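Local coordinates for protein Tp0751 (Treponema pallidum, PDB 5JK2) that probably mediates adhesion of the spirochaete to extracellular matrix components and interactions with host cells through a non-canonical lipocalin barrel, at residues L46-W54 with V120-I128. The protein carries 1 engineered substitution. Numbering follows the deposited sequence.
Sequences LQHLLAGLW and VTFESHAVI. Engineered in segment 120-128: Ala126 (natural residue Glu).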
ATOM      1  N   LEU A  46      -0.832  -7.024   9.708  1.00 56.67           N
ATOM      2  CA  LEU A  46      -0.883  -7.470   8.320  1.00 49.07           C
ATOM      3  C   LEU A  46      -0.073  -6.484   7.478  1.00 48.90           C
ATOM      4  O   LEU A  46       0.366  -6.794   6.370  1.00 44.97           O
ATOM      5  CB  LEU A  46      -2.331  -7.558   7.825  1.00 54.21           C
ATOM      6  CG  LEU A  46      -2.597  -7.429   6.319  1.00 56.49           C
ATOM      7  CD1 LEU A  46      -2.016  -8.601   5.546  1.00 58.69           C
ATOM      8  CD2 LEU A  46      -4.091  -7.300   6.058  1.00 63.95           C
ATOM      9  N   GLN A  47       0.122  -5.290   8.031  1.00 47.64           N
ATOM     10  CA  GLN A  47       0.861  -4.227   7.366  1.00 38.07           C
ATOM     11  C   GLN A  47       2.290  -4.658   7.082  1.00 37.03           C
ATOM     12  O   GLN A  47       2.913  -4.197   6.128  1.00 38.46           O
ATOM     13  CB  GLN A  47       0.867  -2.962   8.229  1.00 42.68           C
ATOM     14  CG  GLN A  47      -0.508  -2.518   8.714  1.00 48.35           C
ATOM     15  CD  GLN A  47      -0.457  -1.230   9.517  1.00 50.83           C
ATOM     16  OE1 GLN A  47       0.594  -0.602   9.635  1.00 56.06           O
ATOM     17  NE2 GLN A  47      -1.596  -0.831  10.072  1.00 54.55           N
ATOM     18  N   HIS A  48       2.802  -5.550   7.922  1.00 40.12           N
ATOM     19  CA  HIS A  48       4.183  -5.995   7.822  1.00 53.01           C
ATOM     20  C   HIS A  48       4.453  -6.624   6.457  1.00 50.58           C
ATOM     21  O   HIS A  48       5.593  -6.656   5.990  1.00 48.14           O
ATOM     22  CB  HIS A  48       4.499  -6.981   8.947  1.00 57.77           C
ATOM     23  CG  HIS A  48       5.951  -7.049   9.306  1.00 67.61           C
ATOM     24  ND1 HIS A  48       6.409  -7.675  10.446  1.00 66.73           N
ATOM     25  CD2 HIS A  48       7.050  -6.562   8.677  1.00 68.20           C
ATOM     26  CE1 HIS A  48       7.725  -7.574  10.502  1.00 67.13           C
ATOM     27  NE2 HIS A  48       8.139  -6.905   9.444  1.00 70.72           N
ATOM     28  N   LEU A  49       3.394  -7.105   5.814  1.00 41.68           N
ATOM     29  CA  LEU A  49       3.506  -7.672   4.476  1.00 38.75           C
ATOM     30  C   LEU A  49       3.613  -6.586   3.412  1.00 34.21           C
ATOM     31  O   LEU A  49       4.089  -6.842   2.308  1.00 35.26           O
ATOM     32  CB  LEU A  49       2.306  -8.573   4.170  1.00 47.74           C
ATOM     33  CG  LEU A  49       2.267  -9.951   4.838  1.00 45.52           C
ATOM     34  CD1 LEU A  49       0.949 -10.642   4.538  1.00 39.14           C
ATOM     35  CD2 LEU A  49       3.438 -10.814   4.383  1.00 52.61           C
ATOM     36  N   LEU A  50       3.167  -5.377   3.737  1.00 34.47           N
ATOM     37  CA  LEU A  50       3.174  -4.284   2.768  1.00 37.37           C
ATOM     38  C   LEU A  50       4.549  -3.651   2.624  1.00 31.45           C
ATOM     39  O   LEU A  50       4.889  -3.135   1.559  1.00 25.46           O
ATOM     40  CB  LEU A  50       2.160  -3.209   3.163  1.00 32.32           C
ATOM     41  CG  LEU A  50       0.693  -3.611   3.017  1.00 31.97           C
ATOM     42  CD1 LEU A  50      -0.205  -2.549   3.611  1.00 27.50           C
ATOM     43  CD2 LEU A  50       0.347  -3.845   1.556  1.00 29.09           C
ATOM     44  N   ALA A  51       5.328  -3.685   3.702  1.00 34.48           N
ATOM     45  CA  ALA A  51       6.660  -3.093   3.712  1.00 33.82           C
ATOM     46  C   ALA A  51       7.496  -3.582   2.533  1.00 34.90           C
ATOM     47  O   ALA A  51       7.932  -4.732   2.504  1.00 38.58           O
ATOM     48  CB  ALA A  51       7.361  -3.407   5.019  1.00 37.80           C
ATOM     49  N   GLY A  52       7.702  -2.699   1.558  1.00 26.39           N
ATOM     50  CA  GLY A  52       8.508  -3.013   0.393  1.00 21.64           C
ATOM     51  C   GLY A  52       7.976  -2.379  -0.876  1.00 17.85           C
ATOM     52  O   GLY A  52       7.071  -1.553  -0.836  1.00 19.11           O
ATOM     53  N   LEU A  53       8.545  -2.783  -2.007  1.00 21.22           N
ATOM     54  CA  LEU A  53       8.192  -2.229  -3.305  1.00 21.88           C
ATOM     55  C   LEU A  53       7.054  -3.001  -3.953  1.00 26.02           C
ATOM     56  O   LEU A  53       7.043  -4.230  -3.929  1.00 24.74           O
ATOM     57  CB  LEU A  53       9.409  -2.242  -4.228  1.00 19.81           C
ATOM     58  CG  LEU A  53       9.193  -1.751  -5.659  1.00 20.40           C
ATOM     59  CD1 LEU A  53       8.793  -0.292  -5.664  1.00 19.69           C
ATOM     60  CD2 LEU A  53      10.454  -1.975  -6.477  1.00 30.06           C
ATOM     61  N   TRP A  54       6.116  -2.273  -4.550  1.00 26.11           N
ATOM     62  CA  TRP A  54       4.984  -2.877  -5.243  1.00 25.62           C
ATOM     63  C   TRP A  54       4.819  -2.262  -6.629  1.00 30.18           C
ATOM     64  O   TRP A  54       4.840  -1.041  -6.780  1.00 28.82           O
ATOM     65  CB  TRP A  54       3.706  -2.699  -4.429  1.00 21.37           C
ATOM     66  CG  TRP A  54       3.728  -3.434  -3.126  1.00 19.53           C
ATOM     67  CD1 TRP A  54       4.327  -3.034  -1.969  1.00 20.60           C
ATOM     68  CD2 TRP A  54       3.119  -4.700  -2.846  1.00 27.18           C
ATOM     69  NE1 TRP A  54       4.132  -3.972  -0.985  1.00 22.63           N
ATOM     70  CE2 TRP A  54       3.393  -5.004  -1.497  1.00 25.67           C
ATOM     71  CE3 TRP A  54       2.369  -5.605  -3.602  1.00 28.30           C
ATOM     72  CZ2 TRP A  54       2.942  -6.176  -0.892  1.00 26.00           C
ATOM     73  CZ3 TRP A  54       1.923  -6.767  -2.999  1.00 23.86           C
ATOM     74  CH2 TRP A  54       2.210  -7.041  -1.658  1.00 22.42           C
ATOM     75  N   VAL A 120      -5.992  -0.748   0.526  1.00 42.65           N
ATOM     76  CA  VAL A 120      -5.167  -1.877   0.115  1.00 39.34           C
ATOM     77  C   VAL A 120      -5.805  -3.208   0.495  1.00 47.18           C
ATOM     78  O   VAL A 120      -5.826  -3.582   1.669  1.00 46.72           O
ATOM     79  CB  VAL A 120      -3.768  -1.808   0.747  1.00 32.99           C
ATOM     80  CG1 VAL A 120      -2.895  -2.930   0.215  1.00 40.22           C
ATOM     81  CG2 VAL A 120      -3.134  -0.451   0.481  1.00 32.66           C
ATOM     82  N   THR A 121      -6.301  -3.925  -0.509  1.00 49.73           N
ATOM     83  CA  THR A 121      -6.946  -5.216  -0.299  1.00 46.67           C
ATOM     84  C   THR A 121      -6.034  -6.341  -0.765  1.00 38.49           C
ATOM     85  O   THR A 121      -5.747  -6.470  -1.955  1.00 34.38           O
ATOM     86  CB  THR A 121      -8.290  -5.306  -1.046  1.00 38.07           C
ATOM     87  OG1 THR A 121      -9.121  -4.201  -0.675  1.00 37.87           O
ATOM     88  CG2 THR A 121      -9.006  -6.610  -0.716  1.00 48.21           C
ATOM     89  N   PHE A 122      -5.577  -7.148   0.185  1.00 38.28           N
ATOM     90  CA  PHE A 122      -4.710  -8.278  -0.112  1.00 34.58           C
ATOM     91  C   PHE A 122      -5.454  -9.410  -0.804  1.00 36.22           C
ATOM     92  O   PHE A 122      -6.589  -9.729  -0.453  1.00 39.35           O
ATOM     93  CB  PHE A 122      -4.077  -8.815   1.169  1.00 41.70           C
ATOM     94  CG  PHE A 122      -2.842  -8.082   1.595  1.00 39.09           C
ATOM     95  CD1 PHE A 122      -2.926  -6.953   2.387  1.00 41.11           C
ATOM     96  CD2 PHE A 122      -1.593  -8.541   1.220  1.00 32.45           C
ATOM     97  CE1 PHE A 122      -1.784  -6.291   2.787  1.00 39.25           C
ATOM     98  CE2 PHE A 122      -0.454  -7.884   1.614  1.00 27.14           C
ATOM     99  CZ  PHE A 122      -0.547  -6.759   2.400  1.00 30.05           C
ATOM    100  N   GLU A 123      -4.794 -10.014  -1.787  1.00 37.57           N
ATOM    101  CA  GLU A 123      -5.300 -11.207  -2.451  1.00 37.58           C
ATOM    102  C   GLU A 123      -4.378 -12.364  -2.097  1.00 35.47           C
ATOM    103  O   GLU A 123      -4.809 -13.506  -1.951  1.00 37.47           O
ATOM    104  CB  GLU A 123      -5.369 -11.011  -3.969  1.00 40.49           C
ATOM    105  CG  GLU A 123      -5.874  -9.636  -4.401  1.00 40.32           C
ATOM    106  CD  GLU A 123      -5.965  -9.494  -5.908  1.00 46.08           C
ATOM    107  OE1 GLU A 123      -6.149  -8.357  -6.392  1.00 39.38           O
ATOM    108  OE2 GLU A 123      -5.852 -10.522  -6.610  1.00 53.19           O
ATOM    109  N   SER A 124      -3.097 -12.043  -1.955  1.00 37.89           N
ATOM    110  CA  SER A 124      -2.088 -13.008  -1.548  1.00 36.72           C
ATOM    111  C   SER A 124      -0.996 -12.259  -0.811  1.00 37.24           C
ATOM    112  O   SER A 124      -1.070 -11.042  -0.660  1.00 38.73           O
ATOM    113  CB  SER A 124      -1.510 -13.749  -2.752  1.00 42.23           C
ATOM    114  OG  SER A 124      -2.539 -14.194  -3.618  1.00 46.53           O
ATOM    115  N   HIS A 125       0.024 -12.976  -0.362  1.00 35.11           N
ATOM    116  CA  HIS A 125       1.086 -12.347   0.408  1.00 43.24           C
ATOM    117  C   HIS A 125       1.883 -11.369  -0.456  1.00 43.92           C
ATOM    118  O   HIS A 125       2.515 -10.449   0.064  1.00 40.82           O
ATOM    119  CB  HIS A 125       2.013 -13.406   1.012  1.00 43.02           C
ATOM    120  CG  HIS A 125       3.064 -13.906   0.071  1.00 43.46           C
ATOM    121  ND1 HIS A 125       4.264 -13.254  -0.117  1.00 43.12           N
ATOM    122  CD2 HIS A 125       3.100 -14.996  -0.730  1.00 49.46           C
ATOM    123  CE1 HIS A 125       4.992 -13.920  -0.996  1.00 43.87           C
ATOM    124  NE2 HIS A 125       4.309 -14.982  -1.383  1.00 44.67           N
ATOM    125  N   ALA A 126       1.840 -11.562  -1.773  1.00 38.64           N
ATOM    126  CA  ALA A 126       2.571 -10.702  -2.702  1.00 33.01           C
ATOM    127  C   ALA A 126       1.666 -10.199  -3.820  1.00 37.54           C
ATOM    128  O   ALA A 126       2.135  -9.865  -4.909  1.00 35.50           O
ATOM    129  CB  ALA A 126       3.755 -11.445  -3.284  1.00 35.29           C
ATOM    130  N   VAL A 127       0.368 -10.152  -3.537  1.00 33.90           N
ATOM    131  CA  VAL A 127      -0.621  -9.672  -4.492  1.00 23.65           C
ATOM    132  C   VAL A 127      -1.703  -8.885  -3.761  1.00 28.14           C
ATOM    133  O   VAL A 127      -2.362  -9.409  -2.865  1.00 36.27           O
ATOM    134  CB  VAL A 127      -1.267 -10.834  -5.273  1.00 31.02           C
ATOM    135  CG1 VAL A 127      -2.281 -10.306  -6.275  1.00 31.26           C
ATOM    136  CG2 VAL A 127      -0.203 -11.667  -5.977  1.00 33.93           C
ATOM    137  N   ILE A 128      -1.872  -7.625  -4.151  1.00 32.44           N
ATOM    138  CA  ILE A 128      -2.868  -6.749  -3.545  1.00 33.19           C
ATOM    139  C   ILE A 128      -3.718  -6.076  -4.616  1.00 29.82           C
ATOM    140  O   ILE A 128      -3.470  -6.238  -5.812  1.00 31.47           O
ATOM    141  CB  ILE A 128      -2.211  -5.655  -2.667  1.00 31.16           C
ATOM    142  CG1 ILE A 128      -1.296  -4.758  -3.513  1.00 25.77           C
ATOM    143  CG2 ILE A 128      -1.422  -6.284  -1.536  1.00 29.01           C
ATOM    144  CD1 ILE A 128      -0.886  -3.468  -2.835  1.00 20.56           C
TER
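Phe122 puts its ring among Leu46, Leu49 and Leu50. From Leu46 CB the side chain runs to Leu46 CG, which stands 3.8 Å from Phe122 CE1. Leu46 CG is anti to the backbone N (chi1 155°), which carries it toward the ring. Leu46 CD1 lies over one face, a CH-pi contact of 3.8 Å to the Phe122 ring centroid. Leu46 CD2 approaches the rim, 3.9 Å from Phe122 CD1. The opposite face of Phe122 receives CG2 of Ile128. That same methyl also touches Trp54, while Ile128 CD1 sits over a face of the indole. Leu49 CB meets Phe122 CZ at 3.8 Å, and Leu50 CD2 meets Val120 CG1 at 3.6 Å. Trp54 CZ3 reaches Ala126 C, 3.5 Å away; Ala126 is engineered, from Glu. The indole is held in its rotation by Trp54 NE1, which donates to Leu50 O at 2.8 Å, the acceptor close to the ring plane. Glu123 and Ser124 form a classic beta bulge facing Val127, whose O takes both N-H groups. Arg31 NH1 of helix 26-39 hydrogen-bonds to Leu49 O and His125 O, tying the segments together. This buried cluster lies where helix 26-39 packs against the calycin-type barrel, Trp35 touching Phe122, with strand 101-108 beside Leu50.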